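Local coordinates for protein 2,3-dihydroxy-2,3-dihydrophenylpropionate dehydrogenase (Pseudomonas sp. MC1, PDB 5XTF) that probably oxidises naphthalene cis-dihydrodiol to 1,2-dihydroxynaphthalene with NAD(+), as a tetrameric short-chain dehydrogenase/reductase of aromatic hydrocarbon breakdown, at residues 97-103 with 150-156; 23-29 with 47-53; 38-43 with 247-251; 69-74 with 90-95. One frame throughout, in Å; residues are numbered along the deposited sequence.

Contact 1 of 4, residues 97-103 with 150-156; sequences HLDCFIA and TNGSVVM
Residues 100-103 and 153-156 run side by side as parallel strands, 15° apart in direction, in the central sheet of the Rossmann fold. Their pairing runs in strict register from Cys100 opposite Ser153 to Ala103 opposite Met156. Backbone bonds zigzag between them: Asp99 O receives Ser153 N, Phe101 uses its N on Ser153 O and its O on Val155 N, and Ala103 N closes the ladder on Val155 O. Cys100, Ile102, Ser153 and Val155 share one face of the sheet, where Cys100 SG lies 4.0 Å from Val155 CG2. On the other face, Val154 CG1 meets the edge of the Phe101 ring, 4.5 Å from CD2, and helix 118-150 lies against Val154 and Met156. Before the strands, Asp99 is held outside the pair, by a salt bridge to Arg256 and a bond to the backbone N of Val25. Thr150, just before Asn151 leaves the helical backbone, crosses both His97 and Asp99 at about a right angle, its CG2 3.9 Å from His97 CB. With chi1 at 61°, its hydroxyl sits between its own backbone N and carbonyl carbon, and from there Thr150 OG1 donates to Leu98 O over 2.7 Å.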
# COMPACT_ATOMS: atom_id res chain seq x y z
N HIS B 97 -6.40 -32.79 -17.10
CA HIS B 97 -6.38 -31.33 -17.19
C HIS B 97 -5.78 -30.78 -15.90
O HIS B 97 -5.47 -31.53 -14.97
CB HIS B 97 -7.79 -30.78 -17.44
CG HIS B 97 -8.73 -31.02 -16.30
ND1 HIS B 97 -9.45 -32.18 -16.16
CD2 HIS B 97 -9.02 -30.26 -15.21
CE1 HIS B 97 -10.16 -32.13 -15.05
NE2 HIS B 97 -9.91 -30.98 -14.45
N LEU B 98 -5.61 -29.47 -15.85
CA LEU B 98 -5.09 -28.81 -14.65
C LEU B 98 -5.94 -27.57 -14.40
O LEU B 98 -6.08 -26.73 -15.30
CB LEU B 98 -3.61 -28.43 -14.81
CG LEU B 98 -2.98 -27.63 -13.66
CD1 LEU B 98 -2.86 -28.46 -12.38
CD2 LEU B 98 -1.64 -27.11 -14.06
N ASP B 99 -6.52 -27.46 -13.20
CA ASP B 99 -7.34 -26.29 -12.88
C ASP B 99 -6.61 -25.21 -12.09
O ASP B 99 -6.92 -24.03 -12.26
CB ASP B 99 -8.59 -26.70 -12.11
CG ASP B 99 -9.49 -27.63 -12.90
OD1 ASP B 99 -10.24 -27.13 -13.77
OD2 ASP B 99 -9.43 -28.87 -12.67
N CYS B 100 -5.67 -25.57 -11.22
CA CYS B 100 -5.04 -24.59 -10.35
C CYS B 100 -3.58 -24.97 -10.17
O CYS B 100 -3.26 -26.14 -10.00
CB CYS B 100 -5.74 -24.51 -8.99
SG CYS B 100 -5.10 -23.21 -7.87
N PHE B 101 -2.70 -23.97 -10.23
CA PHE B 101 -1.29 -24.16 -9.93
C PHE B 101 -0.94 -23.31 -8.72
O PHE B 101 -1.18 -22.09 -8.72
CB PHE B 101 -0.39 -23.79 -11.11
CG PHE B 101 1.08 -23.90 -10.80
CD1 PHE B 101 1.68 -25.14 -10.66
CD2 PHE B 101 1.86 -22.77 -10.63
CE1 PHE B 101 3.02 -25.26 -10.36
CE2 PHE B 101 3.22 -22.89 -10.33
CZ PHE B 101 3.79 -24.14 -10.19
N ILE B 102 -0.38 -23.94 -7.69
CA ILE B 102 0.01 -23.28 -6.45
C ILE B 102 1.52 -23.31 -6.39
O ILE B 102 2.13 -24.38 -6.20
CB ILE B 102 -0.59 -23.95 -5.21
CG1 ILE B 102 -2.12 -23.94 -5.28
CG2 ILE B 102 -0.09 -23.26 -3.95
CD1 ILE B 102 -2.78 -24.48 -4.04
N ALA B 103 2.14 -22.15 -6.56
CA ALA B 103 3.59 -22.01 -6.46
C ALA B 103 3.89 -21.61 -5.03
O ALA B 103 3.53 -20.51 -4.60
CB ALA B 103 4.09 -20.98 -7.46
N THR B 150 -8.44 -24.65 -19.25
CA THR B 150 -9.47 -24.73 -18.23
C THR B 150 -9.87 -23.36 -17.70
O THR B 150 -10.74 -23.28 -16.82
CB THR B 150 -8.99 -25.61 -17.08
OG1 THR B 150 -7.81 -25.02 -16.52
CG2 THR B 150 -8.65 -27.02 -17.59
N ASN B 151 -9.24 -22.29 -18.21
CA ASN B 151 -9.36 -20.94 -17.66
C ASN B 151 -9.23 -20.99 -16.14
O ASN B 151 -10.12 -20.61 -15.38
CB ASN B 151 -10.66 -20.28 -18.11
CG ASN B 151 -10.68 -19.99 -19.60
OD1 ASN B 151 -9.76 -20.36 -20.37
ND2 ASN B 151 -11.74 -19.33 -20.04
N GLY B 152 -8.08 -21.50 -15.71
CA GLY B 152 -7.87 -21.83 -14.32
C GLY B 152 -7.27 -20.69 -13.55
O GLY B 152 -7.35 -19.52 -13.95
N SER B 153 -6.64 -21.02 -12.42
CA SER B 153 -6.04 -19.97 -11.61
C SER B 153 -4.63 -20.34 -11.16
O SER B 153 -4.18 -21.48 -11.30
CB SER B 153 -6.93 -19.63 -10.40
OG SER B 153 -6.95 -20.68 -9.45
N VAL B 154 -3.94 -19.33 -10.63
CA VAL B 154 -2.65 -19.47 -9.98
C VAL B 154 -2.77 -18.91 -8.57
O VAL B 154 -3.41 -17.88 -8.36
CB VAL B 154 -1.54 -18.74 -10.76
CG1 VAL B 154 -0.23 -18.86 -10.03
CG2 VAL B 154 -1.43 -19.30 -12.14
N VAL B 155 -2.15 -19.59 -7.60
CA VAL B 155 -1.98 -19.04 -6.26
C VAL B 155 -0.51 -19.14 -5.92
O VAL B 155 0.07 -20.23 -6.02
CB VAL B 155 -2.81 -19.77 -5.19
CG1 VAL B 155 -2.75 -18.98 -3.88
CG2 VAL B 155 -4.24 -19.95 -5.66
N MET B 156 0.10 -18.02 -5.54
CA MET B 156 1.47 -17.98 -5.08
C MET B 156 1.50 -17.78 -3.58
O MET B 156 0.64 -17.10 -3.00
CB MET B 156 2.26 -16.86 -5.76
CG MET B 156 2.56 -17.11 -7.23
SD MET B 156 3.21 -15.64 -8.05
CE MET B 156 1.73 -14.89 -8.72

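Contact 2 of 4, residues 23-29 with 47-53; sequences QQVVSIT and GYCVSAL
Ser27 and Ser51 face each other across two parallel strands, 25-28 and 49-53, whose axes, taken over these short segments, approach to 4.7 Å. They are the first two strands of the Rossmann fold, joined through helix 34-46 in a beta-alpha-beta crossover. Five backbone bonds lace them together, from Cys49 N on Gln24 O to Leu53 N on Ile28 O. The tight part is the middle. There Ser27 OG, swung opposite its backbone N (chi1 -177°), donates to Ser51 OG over 2.8 Å, and Ser51 OG also bonds to Thr91 OG1, making a short chain of hydroxyls inside a buried sheet face. On the reverse face Val26 and Val50 lie side by side, pointing the same way, with CG1 of Val26 3.8 Å from CG2 of Val50; Ile28 CD1 reaches back to 3.9 Å from Val50 CG1.

Toward Gly47 the contact loosens and solvent enters. Tyr48 crosses Val26 at about a right angle, and its CE2 lies 3.5 Å from Gln24 CB. A water bonds to Tyr48 OH at 2.6 Å and only weakly to Gln24 OE1, whose firmer partner is Arg256. Gly47 itself, at positive phi, ends helix 34-46 in a Schellman motif.

Strand 100-103 flanks residues 25-28 on the side away from residues 49-53. Helix 34-46 packs on the face of Val26, Ile28 and Val50 through Phe43, which also meets the Tyr48 ring edge-to-face, while helix 81-95 lies against the face of Ser27 and Ser51.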
# COMPACT_ATOMS: atom_id res chain seq x y z
N GLN B 23 -14.88 -32.23 -11.89
CA GLN B 23 -13.64 -32.68 -11.26
C GLN B 23 -12.53 -31.65 -11.36
O GLN B 23 -12.09 -31.31 -12.47
CB GLN B 23 -13.19 -33.98 -11.89
CG GLN B 23 -12.02 -34.58 -11.15
CD GLN B 23 -12.29 -34.65 -9.65
OE1 GLN B 23 -11.67 -33.92 -8.87
NE2 GLN B 23 -13.22 -35.52 -9.25
N GLN B 24 -12.05 -31.16 -10.22
CA GLN B 24 -10.97 -30.17 -10.20
C GLN B 24 -9.65 -30.83 -9.86
O GLN B 24 -9.60 -31.83 -9.13
CB GLN B 24 -11.24 -29.04 -9.21
CG GLN B 24 -12.49 -28.23 -9.51
CD GLN B 24 -12.42 -27.54 -10.84
OE1 GLN B 24 -11.74 -26.52 -10.97
NE2 GLN B 24 -13.12 -28.07 -11.84
N VAL B 25 -8.57 -30.25 -10.38
CA VAL B 25 -7.22 -30.77 -10.27
C VAL B 25 -6.28 -29.63 -9.89
O VAL B 25 -6.30 -28.58 -10.55
CB VAL B 25 -6.76 -31.41 -11.59
CG1 VAL B 25 -5.29 -31.73 -11.53
CG2 VAL B 25 -7.60 -32.64 -11.91
N VAL B 26 -5.46 -29.83 -8.86
CA VAL B 26 -4.53 -28.81 -8.39
C VAL B 26 -3.13 -29.39 -8.33
O VAL B 26 -2.94 -30.56 -7.97
CB VAL B 26 -4.94 -28.26 -7.00
CG1 VAL B 26 -4.95 -29.36 -5.95
CG2 VAL B 26 -4.01 -27.12 -6.58
N SER B 27 -2.13 -28.56 -8.64
CA SER B 27 -0.74 -28.97 -8.59
C SER B 27 0.04 -28.02 -7.68
O SER B 27 -0.00 -26.81 -7.87
CB SER B 27 -0.15 -28.97 -9.99
OG SER B 27 1.18 -29.42 -9.91
N ILE B 28 0.80 -28.59 -6.74
CA ILE B 28 1.37 -27.86 -5.59
C ILE B 28 2.88 -28.09 -5.55
O ILE B 28 3.31 -29.23 -5.40
CB ILE B 28 0.72 -28.34 -4.28
CG1 ILE B 28 -0.81 -28.25 -4.38
CG2 ILE B 28 1.27 -27.59 -3.07
CD1 ILE B 28 -1.58 -28.97 -3.28
N THR B 29 3.68 -27.02 -5.65
CA THR B 29 5.11 -27.13 -5.34
C THR B 29 5.35 -26.89 -3.84
O THR B 29 4.47 -26.42 -3.11
CB THR B 29 5.97 -26.14 -6.14
OG1 THR B 29 5.88 -24.84 -5.54
CG2 THR B 29 5.57 -26.08 -7.60
N GLY B 47 -11.77 -32.61 -2.12
CA GLY B 47 -12.21 -33.39 -3.25
C GLY B 47 -11.39 -33.25 -4.51
O GLY B 47 -11.80 -33.78 -5.55
N TYR B 48 -10.26 -32.55 -4.47
CA TYR B 48 -9.43 -32.35 -5.65
C TYR B 48 -8.60 -33.59 -5.97
O TYR B 48 -8.21 -34.35 -5.08
CB TYR B 48 -8.45 -31.18 -5.45
CG TYR B 48 -9.01 -29.78 -5.57
CD1 TYR B 48 -9.88 -29.27 -4.62
CD2 TYR B 48 -8.65 -28.96 -6.63
CE1 TYR B 48 -10.39 -27.98 -4.72
CE2 TYR B 48 -9.16 -27.65 -6.74
CZ TYR B 48 -10.03 -27.17 -5.78
OH TYR B 48 -10.53 -25.89 -5.87
N CYS B 49 -8.29 -33.76 -7.24
CA CYS B 49 -7.14 -34.56 -7.61
C CYS B 49 -5.91 -33.68 -7.45
O CYS B 49 -5.91 -32.52 -7.87
CB CYS B 49 -7.25 -35.06 -9.05
SG CYS B 49 -8.76 -35.98 -9.41
N VAL B 50 -4.87 -34.21 -6.80
CA VAL B 50 -3.73 -33.42 -6.36
C VAL B 50 -2.46 -34.00 -6.96
O VAL B 50 -2.22 -35.21 -6.85
CB VAL B 50 -3.63 -33.36 -4.83
CG1 VAL B 50 -2.36 -32.62 -4.40
CG2 VAL B 50 -4.88 -32.71 -4.25
N SER B 51 -1.66 -33.16 -7.59
CA SER B 51 -0.28 -33.50 -7.86
C SER B 51 0.63 -32.59 -7.05
O SER B 51 0.25 -31.49 -6.64
CB SER B 51 0.06 -33.40 -9.34
OG SER B 51 0.33 -32.08 -9.70
N ALA B 52 1.85 -33.06 -6.83
CA ALA B 52 2.68 -32.47 -5.80
C ALA B 52 4.14 -32.62 -6.19
O ALA B 52 4.57 -33.71 -6.59
CB ALA B 52 2.43 -33.13 -4.44
N LEU B 53 4.88 -31.53 -6.07
CA LEU B 53 6.32 -31.51 -6.29
C LEU B 53 7.01 -31.44 -4.94
O LEU B 53 6.70 -30.56 -4.12
CB LEU B 53 6.74 -30.33 -7.15
CG LEU B 53 8.24 -30.23 -7.36
CD1 LEU B 53 8.78 -31.52 -7.93
CD2 LEU B 53 8.60 -29.05 -8.27
O HOH W 1 -12.18 -25.22 -7.81

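Contact 3 of 4, residues 38-43 with 247-251; sequences ELVRSF and VAPYL
Glu38 opens this contact between helix 34-46, the first helix of the Rossmann fold, and residues 247-251, on helix 248-254: its CB rests 3.7 Å from Val247 CG1. The carboxylate itself turns to its own helix, where OE2 forms a salt bridge with Arg41 NH1.

One residue on, Leu39 meets Tyr250 with both methyl groups. CD2 is wedged between Val247 CG1, at 3.6 Å, and Tyr250 CG, at 3.7 Å; leucine and valine run alongside each other, head to tail. CD1 lies farther out over the same ring face, 4.0 Å from the centroid, in a CH-pi contact, and the leucine crosses the tyrosine at about a right angle. The far end of that ring is anchored elsewhere, Tyr250 OH being hydrogen-bonded to Thr157 OG1.

Ser42, a turn after Glu38, lies against the other branch of the valine, with OG 3.2 Å from Val247 CG2. That branch occupies the position between the valine's backbone N and carbonyl carbon, its CG1 being set at chi1 -62°, and the two methyls thereby address different turns of the helix.

Over the middle of the Phe43 ring stands Leu251 CD2, 3.6 Å from the centroid and 6° off the normal, while Tyr250 O approaches the ring edge.

The chemistry is largely apolar: leucine methyl groups lie on aromatic faces, while Glu38 and Arg41 pair on their own helix, turned from Val247, and Arg41 also reaches Glu66 of helix 57-67. Adhesion probably depends on shape and dispersion, beside a tyrosine whose side chain lies about 4 Å from those of the NAD(+)-binding residues Ile35 and Asn104.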
# COMPACT_ATOMS: atom_id res chain seq x y z
N GLU B 38 0.20 -29.28 4.06
CA GLU B 38 -1.17 -29.07 4.50
C GLU B 38 -2.08 -28.69 3.34
O GLU B 38 -3.28 -28.97 3.38
CB GLU B 38 -1.22 -28.00 5.59
CG GLU B 38 -0.60 -28.46 6.90
CD GLU B 38 -1.23 -29.76 7.45
OE1 GLU B 38 -2.48 -29.94 7.37
OE2 GLU B 38 -0.46 -30.60 7.96
N LEU B 39 -1.53 -28.07 2.30
CA LEU B 39 -2.34 -27.80 1.11
C LEU B 39 -2.73 -29.10 0.42
O LEU B 39 -3.87 -29.25 -0.04
CB LEU B 39 -1.57 -26.88 0.16
CG LEU B 39 -1.26 -25.50 0.75
CD1 LEU B 39 -0.54 -24.61 -0.27
CD2 LEU B 39 -2.53 -24.85 1.25
N VAL B 40 -1.79 -30.05 0.35
CA VAL B 40 -2.12 -31.38 -0.17
C VAL B 40 -3.27 -31.99 0.63
O VAL B 40 -4.29 -32.41 0.07
CB VAL B 40 -0.89 -32.29 -0.13
CG1 VAL B 40 -1.32 -33.75 -0.41
CG2 VAL B 40 0.15 -31.81 -1.11
N ARG B 41 -3.11 -32.05 1.95
CA ARG B 41 -4.15 -32.63 2.78
C ARG B 41 -5.45 -31.86 2.65
O ARG B 41 -6.53 -32.46 2.62
CB ARG B 41 -3.68 -32.68 4.23
CG ARG B 41 -2.45 -33.55 4.41
CD ARG B 41 -1.86 -33.45 5.80
NE ARG B 41 -0.69 -34.30 5.94
CZ ARG B 41 0.22 -34.20 6.91
NH1 ARG B 41 0.10 -33.25 7.84
NH2 ARG B 41 1.26 -35.03 6.95
N SER B 42 -5.38 -30.53 2.55
CA SER B 42 -6.61 -29.75 2.52
C SER B 42 -7.33 -29.89 1.18
O SER B 42 -8.57 -29.99 1.15
CB SER B 42 -6.30 -28.28 2.80
OG SER B 42 -6.22 -28.09 4.20
N PHE B 43 -6.60 -29.85 0.08
CA PHE B 43 -7.25 -29.94 -1.22
C PHE B 43 -7.75 -31.35 -1.48
O PHE B 43 -8.85 -31.55 -2.03
CB PHE B 43 -6.31 -29.46 -2.33
CG PHE B 43 -6.28 -27.96 -2.51
CD1 PHE B 43 -5.40 -27.16 -1.79
CD2 PHE B 43 -7.14 -27.34 -3.42
CE1 PHE B 43 -5.38 -25.75 -1.95
CE2 PHE B 43 -7.11 -25.93 -3.60
CZ PHE B 43 -6.23 -25.15 -2.85
N VAL B 247 -4.48 -22.53 5.71
CA VAL B 247 -4.76 -23.02 4.36
C VAL B 247 -6.07 -22.51 3.76
O VAL B 247 -6.22 -22.54 2.53
CB VAL B 247 -4.79 -24.56 4.33
CG1 VAL B 247 -3.43 -25.12 4.74
CG2 VAL B 247 -5.90 -25.09 5.24
N ALA B 248 -7.03 -22.08 4.58
CA ALA B 248 -8.31 -21.66 4.03
C ALA B 248 -8.20 -20.61 2.92
O ALA B 248 -8.91 -20.77 1.91
CB ALA B 248 -9.24 -21.15 5.15
N PRO B 249 -7.36 -19.57 3.00
CA PRO B 249 -7.29 -18.61 1.88
C PRO B 249 -6.90 -19.25 0.56
O PRO B 249 -7.41 -18.83 -0.49
CB PRO B 249 -6.22 -17.59 2.34
CG PRO B 249 -6.19 -17.71 3.83
CD PRO B 249 -6.49 -19.16 4.12
N TYR B 250 -6.02 -20.25 0.58
CA TYR B 250 -5.68 -20.94 -0.66
C TYR B 250 -6.90 -21.60 -1.27
O TYR B 250 -7.14 -21.49 -2.48
CB TYR B 250 -4.59 -21.98 -0.42
CG TYR B 250 -3.24 -21.43 -0.03
CD1 TYR B 250 -2.23 -21.28 -0.98
CD2 TYR B 250 -2.95 -21.14 1.28
CE1 TYR B 250 -0.99 -20.82 -0.62
CE2 TYR B 250 -1.72 -20.69 1.66
CZ TYR B 250 -0.74 -20.52 0.71
OH TYR B 250 0.50 -20.06 1.11
N LEU B 251 -7.70 -22.28 -0.45
CA LEU B 251 -8.89 -22.96 -0.95
C LEU B 251 -9.88 -21.98 -1.57
O LEU B 251 -10.43 -22.24 -2.64
CB LEU B 251 -9.56 -23.73 0.18
CG LEU B 251 -8.86 -24.99 0.68
CD1 LEU B 251 -9.56 -25.42 1.96
CD2 LEU B 251 -8.95 -26.08 -0.39

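Contact 4 of 4, residues 69-74 with 90-95; sequences DALEIV and QTIDRF
Arg94 and Glu72 form the salt bridge that carries this contact, between edge strand 72-75 of the Rossmann sheet and helix 81-95, the helix that follows it. Arg94 NH1 meets Glu72 OE1 at 2.9 Å, nearly along the C-O axis and in the guanidinium plane, although the carboxylate stands 87° to that plane. The same nitrogen donates to Leu71 O at 3.1 Å, coming from above the carbonyl plane. Arg94 NH2 donates to Asp69 O at 2.7 Å in a fairly straight bond, 159° at the hydrogen. One guanidinium thus clasps the carboxylate of the strand residue Glu72 and two carbonyls, of Asp69 and Leu71, in the loop before it.

Next come the groups that steer these ends. Glu72 has CG opposite its backbone N (chi1 -166°) and then bends at chi2, which lays its carboxylate along the helix beside Arg94 CG. Gln90 lies across it at about a right angle, its CB 3.7 Å from Glu72 CG. Arg94 CG sits 3.6 Å above the centre of the Phe95 ring, and that ring presents its edge to Ala70 O while Glu72 CB lies 4.0 Å from Phe95 CE2.

Farther out, strand 49-54 fixes the edge strand through backbone bonds from Ala52 to Glu72 and Val74. On the helix, Thr91 OG1 bonds to Leu87 O, and the threonine lies against Val25 and Ser27.

A salt bridge and carbonyl bonds therefore hold the helix end to the loop before the strand, at a partly exposed edge of the sheet. The carbonyl oxygens probably help to stabilise the arginine's positive charge alongside the carboxylate, and the nearby cation probably favours an ionised Glu72.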
# COMPACT_ATOMS: atom_id res chain seq x y z
N ASP B 69 -1.48 -44.15 -3.56
CA ASP B 69 -1.18 -43.78 -4.94
C ASP B 69 -2.20 -42.82 -5.52
O ASP B 69 -2.22 -42.62 -6.74
CB ASP B 69 -1.08 -45.03 -5.80
CG ASP B 69 0.33 -45.54 -5.91
OD1 ASP B 69 1.26 -44.69 -5.95
OD2 ASP B 69 0.51 -46.77 -5.94
N ALA B 70 -3.06 -42.23 -4.67
CA ALA B 70 -4.04 -41.27 -5.17
C ALA B 70 -3.37 -40.00 -5.72
O ALA B 70 -3.95 -39.34 -6.60
CB ALA B 70 -5.04 -40.92 -4.07
N LEU B 71 -2.17 -39.66 -5.25
CA LEU B 71 -1.49 -38.47 -5.72
C LEU B 71 -0.58 -38.80 -6.89
O LEU B 71 -0.20 -39.95 -7.12
CB LEU B 71 -0.64 -37.83 -4.61
CG LEU B 71 -1.35 -37.58 -3.29
CD1 LEU B 71 -0.39 -36.94 -2.31
CD2 LEU B 71 -2.59 -36.73 -3.47
N GLU B 72 -0.25 -37.76 -7.65
CA GLU B 72 0.83 -37.81 -8.61
C GLU B 72 1.96 -37.01 -8.00
O GLU B 72 1.76 -35.85 -7.63
CB GLU B 72 0.39 -37.23 -9.95
CG GLU B 72 1.32 -37.54 -11.11
CD GLU B 72 1.42 -39.05 -11.40
OE1 GLU B 72 0.41 -39.77 -11.24
OE2 GLU B 72 2.51 -39.50 -11.80
N ILE B 73 3.13 -37.63 -7.85
CA ILE B 73 4.23 -37.04 -7.10
C ILE B 73 5.46 -37.01 -7.99
O ILE B 73 5.79 -37.99 -8.65
CB ILE B 73 4.51 -37.80 -5.80
CG1 ILE B 73 3.26 -37.83 -4.92
CG2 ILE B 73 5.70 -37.19 -5.05
CD1 ILE B 73 3.37 -38.71 -3.67
N VAL B 74 6.12 -35.86 -8.03
CA VAL B 74 7.42 -35.69 -8.68
C VAL B 74 8.40 -35.25 -7.60
O VAL B 74 8.08 -34.35 -6.81
CB VAL B 74 7.36 -34.65 -9.82
CG1 VAL B 74 8.74 -34.36 -10.33
CG2 VAL B 74 6.45 -35.13 -10.94
N GLN B 90 3.02 -34.93 -15.96
CA GLN B 90 2.45 -36.05 -15.22
C GLN B 90 1.04 -35.74 -14.74
O GLN B 90 0.20 -36.65 -14.66
CB GLN B 90 3.32 -36.41 -14.03
CG GLN B 90 4.60 -37.15 -14.38
CD GLN B 90 5.20 -37.84 -13.16
OE1 GLN B 90 4.53 -38.09 -12.16
NE2 GLN B 90 6.44 -38.24 -13.28
N THR B 91 0.79 -34.49 -14.37
CA THR B 91 -0.55 -34.13 -13.90
C THR B 91 -1.58 -34.37 -14.99
O THR B 91 -2.63 -34.99 -14.75
CB THR B 91 -0.58 -32.67 -13.43
OG1 THR B 91 0.33 -32.47 -12.34
CG2 THR B 91 -1.98 -32.31 -12.97
N ILE B 92 -1.28 -33.92 -16.21
CA ILE B 92 -2.21 -34.05 -17.33
C ILE B 92 -2.41 -35.52 -17.69
O ILE B 92 -3.55 -35.97 -17.87
CB ILE B 92 -1.69 -33.24 -18.53
CG1 ILE B 92 -1.45 -31.79 -18.11
CG2 ILE B 92 -2.66 -33.33 -19.69
CD1 ILE B 92 -2.66 -31.13 -17.40
N ASP B 93 -1.31 -36.27 -17.78
CA ASP B 93 -1.40 -37.68 -18.13
C ASP B 93 -2.16 -38.48 -17.09
O ASP B 93 -2.96 -39.35 -17.43
CB ASP B 93 0.00 -38.25 -18.32
CG ASP B 93 0.71 -37.67 -19.53
OD1 ASP B 93 0.00 -37.14 -20.43
OD2 ASP B 93 1.95 -37.75 -19.59
N ARG B 94 -1.95 -38.16 -15.82
CA ARG B 94 -2.66 -38.86 -14.77
C ARG B 94 -4.09 -38.35 -14.61
O ARG B 94 -5.00 -39.15 -14.35
CB ARG B 94 -1.89 -38.73 -13.46
CG ARG B 94 -2.62 -39.30 -12.28
CD ARG B 94 -2.53 -40.80 -12.29
NE ARG B 94 -3.30 -41.38 -11.21
CZ ARG B 94 -2.85 -41.50 -9.96
NH1 ARG B 94 -1.63 -41.07 -9.65
NH2 ARG B 94 -3.63 -42.05 -9.03
N PHE B 95 -4.31 -37.04 -14.75
CA PHE B 95 -5.63 -36.49 -14.45
C PHE B 95 -6.31 -35.79 -15.62
O PHE B 95 -7.49 -35.43 -15.49
CB PHE B 95 -5.54 -35.51 -13.27
CG PHE B 95 -5.08 -36.14 -11.98
CD1 PHE B 95 -5.80 -37.19 -11.41
CD2 PHE B 95 -3.94 -35.68 -11.33
CE1 PHE B 95 -5.37 -37.79 -10.22
CE2 PHE B 95 -3.52 -36.25 -10.14
CZ PHE B 95 -4.22 -37.31 -9.59

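In the fold
From the N terminus, contact 2 closes first, joining strands 25-28 and 49-53 around helix 34-46. Contact 3 begins on that intervening helix and so crosses contact 2, but closes only near residue 250. Its long loop encloses contacts 4 and 1, which follow in series: contact 4 pins helix 81-95 to the edge strand, and contact 1 pairs strand 100-103 with 153-156 after the long helix 118-150. Strand 25-28 lies between strand 49-54 of contact 2 and strand 100-103 of contact 1, with Ile102 N bonded to Ser27 O. Ala52 N bonds to Glu72 O, carrying the sheet into contact 4, while Ile102 reaches Phe43 and Leu39, seating contact 3 on one sheet face.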